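Local structure of AlkZ (Streptomyces sahachiroi, 5UUJ) at residues W77-G81 with R229-L233. The protein belongs to the AlkZ-like family of DNA glycosylases, with a mixed fold richer in helix than in strand that is probably related to helix-turn-helix (winged-helix) proteins. Numbering follows the deposited sequence.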
ATOM      1  N   TRP A  77       2.054 -10.257  -0.030  1.00 17.07           N
ATOM      2  CA  TRP A  77       2.086  -9.568   1.252  1.00 16.17           C
ATOM      3  C   TRP A  77       3.381  -8.784   1.378  1.00 15.51           C
ATOM      4  O   TRP A  77       4.465  -9.330   1.184  1.00 20.88           O
ATOM      5  CB  TRP A  77       1.932 -10.571   2.395  1.00 15.78           C
ATOM      6  CG  TRP A  77       0.593 -11.230   2.388  1.00 18.38           C
ATOM      7  CD1 TRP A  77      -0.472 -10.925   3.184  1.00 21.82           C
ATOM      8  CD2 TRP A  77       0.161 -12.291   1.528  1.00 25.05           C
ATOM      9  NE1 TRP A  77      -1.539 -11.736   2.879  1.00 23.16           N
ATOM     10  CE2 TRP A  77      -1.176 -12.585   1.866  1.00 25.07           C
ATOM     11  CE3 TRP A  77       0.777 -13.026   0.509  1.00 25.63           C
ATOM     12  CZ2 TRP A  77      -1.908 -13.583   1.225  1.00 27.84           C
ATOM     13  CZ3 TRP A  77       0.048 -14.016  -0.129  1.00 25.61           C
ATOM     14  CH2 TRP A  77      -1.280 -14.285   0.232  1.00 28.46           C
ATOM     15  N   ALA A  78       3.252  -7.497   1.684  1.00 15.36           N
ATOM     16  CA  ALA A  78       4.394  -6.600   1.770  1.00 15.47           C
ATOM     17  C   ALA A  78       4.306  -5.741   3.036  1.00 15.60           C
ATOM     18  O   ALA A  78       4.373  -6.272   4.149  1.00 15.68           O
ATOM     19  CB  ALA A  78       4.476  -5.729   0.520  1.00 15.49           C
HETATM   20  N   MSE A  79       4.148  -4.429   2.871  1.00 15.70           N
HETATM   21  CA  MSE A  79       4.207  -3.498   4.000  1.00 16.02           C
HETATM   22  C   MSE A  79       3.183  -3.818   5.083  1.00 16.10           C
HETATM   23  O   MSE A  79       2.004  -4.037   4.795  1.00 15.96           O
HETATM   24  CB  MSE A  79       4.004  -2.060   3.522  1.00 16.18           C
HETATM   25  CG  MSE A  79       5.280  -1.391   3.032  1.00 16.45           C
HETATM   26 SE   MSE A  79       6.012  -2.215   1.416  1.00 31.62          SE
HETATM   27  CE  MSE A  79       4.487  -1.858   0.247  1.00 15.88           C
ATOM     28  N   ARG A  80       3.655  -3.846   6.327  1.00 16.42           N
ATOM     29  CA  ARG A  80       2.812  -4.118   7.490  1.00 16.69           C
ATOM     30  C   ARG A  80       2.163  -5.502   7.403  1.00 16.44           C
ATOM     31  O   ARG A  80       1.211  -5.797   8.122  1.00 16.69           O
ATOM     32  CB  ARG A  80       1.740  -3.031   7.635  1.00 16.98           C
ATOM     33  CG  ARG A  80       2.312  -1.613   7.634  1.00 20.45           C
ATOM     34  CD  ARG A  80       1.237  -0.540   7.739  1.00 17.65           C
ATOM     35  NE  ARG A  80       0.242  -0.638   6.671  1.00 22.21           N
ATOM     36  CZ  ARG A  80       0.406  -0.186   5.429  1.00 21.58           C
ATOM     37  NH1 ARG A  80       1.539   0.399   5.058  1.00 16.92           N
ATOM     38  NH2 ARG A  80      -0.573  -0.329   4.547  1.00 27.82           N
ATOM     39  N   GLY A  81       2.688  -6.347   6.522  1.00 16.07           N
ATOM     40  CA  GLY A  81       2.185  -7.698   6.363  1.00 15.94           C
ATOM     41  C   GLY A  81       0.867  -7.803   5.614  1.00 15.89           C
ATOM     42  O   GLY A  81       0.277  -8.880   5.557  1.00 15.96           O
ATOM     43  N   ARG A 229       6.713   3.592  10.178  1.00 13.75           N
ATOM     44  CA  ARG A 229       5.324   3.322  10.536  1.00 21.69           C
ATOM     45  C   ARG A 229       4.576   2.771   9.325  1.00 22.22           C
ATOM     46  O   ARG A 229       3.847   1.783   9.425  1.00 17.54           O
ATOM     47  CB  ARG A 229       4.621   4.578  11.052  1.00 16.62           C
ATOM     48  CG  ARG A 229       3.160   4.323  11.418  1.00 23.91           C
ATOM     49  CD  ARG A 229       2.556   5.449  12.225  1.00 26.96           C
ATOM     50  NE  ARG A 229       2.330   6.639  11.408  1.00 28.77           N
ATOM     51  CZ  ARG A 229       2.700   7.875  11.739  1.00 33.72           C
ATOM     52  NH1 ARG A 229       3.330   8.117  12.884  1.00 36.79           N
ATOM     53  NH2 ARG A 229       2.438   8.881  10.914  1.00 30.04           N
ATOM     54  N   TRP A 230       4.759   3.424   8.182  1.00 16.32           N
ATOM     55  CA  TRP A 230       4.200   2.946   6.923  1.00 18.56           C
ATOM     56  C   TRP A 230       4.764   1.573   6.561  1.00 17.77           C
ATOM     57  O   TRP A 230       4.023   0.671   6.178  1.00 14.67           O
ATOM     58  CB  TRP A 230       4.489   3.946   5.801  1.00 12.01           C
ATOM     59  CG  TRP A 230       4.316   3.380   4.431  1.00 15.11           C
ATOM     60  CD1 TRP A 230       3.144   3.226   3.748  1.00 15.18           C
ATOM     61  CD2 TRP A 230       5.352   2.896   3.566  1.00 11.48           C
ATOM     62  NE1 TRP A 230       3.385   2.671   2.515  1.00 16.08           N
ATOM     63  CE2 TRP A 230       4.731   2.461   2.378  1.00 16.61           C
ATOM     64  CE3 TRP A 230       6.741   2.788   3.682  1.00 11.54           C
ATOM     65  CZ2 TRP A 230       5.451   1.924   1.313  1.00 13.57           C
ATOM     66  CZ3 TRP A 230       7.455   2.257   2.622  1.00 14.93           C
ATOM     67  CH2 TRP A 230       6.809   1.831   1.453  1.00 16.11           C
ATOM     68  N   LEU A 231       6.076   1.420   6.706  1.00 14.42           N
ATOM     69  CA  LEU A 231       6.753   0.193   6.307  1.00 14.23           C
ATOM     70  C   LEU A 231       6.342  -1.008   7.152  1.00 14.51           C
ATOM     71  O   LEU A 231       5.983  -2.054   6.612  1.00 14.36           O
ATOM     72  CB  LEU A 231       8.272   0.373   6.394  1.00 16.16           C
ATOM     73  CG  LEU A 231       9.119  -0.818   5.929  1.00 12.99           C
ATOM     74  CD1 LEU A 231       9.029  -1.000   4.418  1.00 12.17           C
ATOM     75  CD2 LEU A 231      10.565  -0.651   6.365  1.00 15.00           C
ATOM     76  N   SER A 232       6.396  -0.861   8.474  1.00 12.98           N
ATOM     77  CA  SER A 232       6.316  -2.018   9.361  1.00 13.61           C
ATOM     78  C   SER A 232       5.722  -1.725  10.735  1.00 14.30           C
ATOM     79  O   SER A 232       5.941  -2.488  11.672  1.00 17.91           O
ATOM     80  CB  SER A 232       7.714  -2.601   9.546  1.00 13.97           C
ATOM     81  OG  SER A 232       8.523  -1.713  10.293  1.00 14.31           O
ATOM     82  N   LEU A 233       4.968  -0.637  10.854  1.00 18.50           N
ATOM     83  CA  LEU A 233       4.463  -0.191  12.151  1.00 21.64           C
ATOM     84  C   LEU A 233       5.616  -0.059  13.144  1.00 18.89           C
ATOM     85  O   LEU A 233       5.537  -0.528  14.282  1.00 16.47           O
ATOM     86  CB  LEU A 233       3.396  -1.155  12.687  1.00 16.01           C
ATOM     87  CG  LEU A 233       2.145  -1.335  11.823  1.00 25.08           C
ATOM     88  CD1 LEU A 233       1.193  -2.341  12.460  1.00 25.96           C
ATOM     89  CD2 LEU A 233       1.435  -0.007  11.600  1.00 26.79           C
TER
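Arg80 meets the C-terminal end of helix 224-232 with two donors, one from its backbone and one from its side chain. Its backbone N gives a hydrogen bond to Leu231 O (3.0 Å), somewhat bent at the hydrogen. The guanidinium NH1 takes the preceding carbonyl, Trp230 O, at 2.7 Å; this bond is straighter (154°), lies in the carbonyl plane on a lone pair, and also runs close to the guanidinium plane. Consecutive carbonyls in the last turn of the helix thus receive donors from one residue of the loop, whereas Arg229 O is already taken inside the helix segment by Leu233 N. A bend at chi3 (-57°) turns the guanidinium back toward Trp230, its plane 48° from the indole. The group is held by two partners, Trp230 O at NH1 and Gln41 OE1 at NH2. Next to these polar bonds, selenomethionine Met79 lays CG over one face of the Trp230 six-membered ring (3.9 Å to its centroid), with SE oblique to the same ring in a Met-aromatic contact. Leu231 CD1 packs against Met79 CG (4.0 Å), and Leu233 CD2 touches Arg80 CD. The turn itself is closed by Gly81 N to Ala78 O, an acceptor shared with Trp171 NE1 of helix 162-172. Met79 O and Gly81 O accept bonds from Thr82 OG1 and Lys167 NZ, and Ser232 OG pairs with Asp228 OD1. The contact therefore joins the connection between strands 74-77 and 83-86 to the end of helix 224-232, while Tyr94 of helix 91-100 touches both Met79 and Trp230.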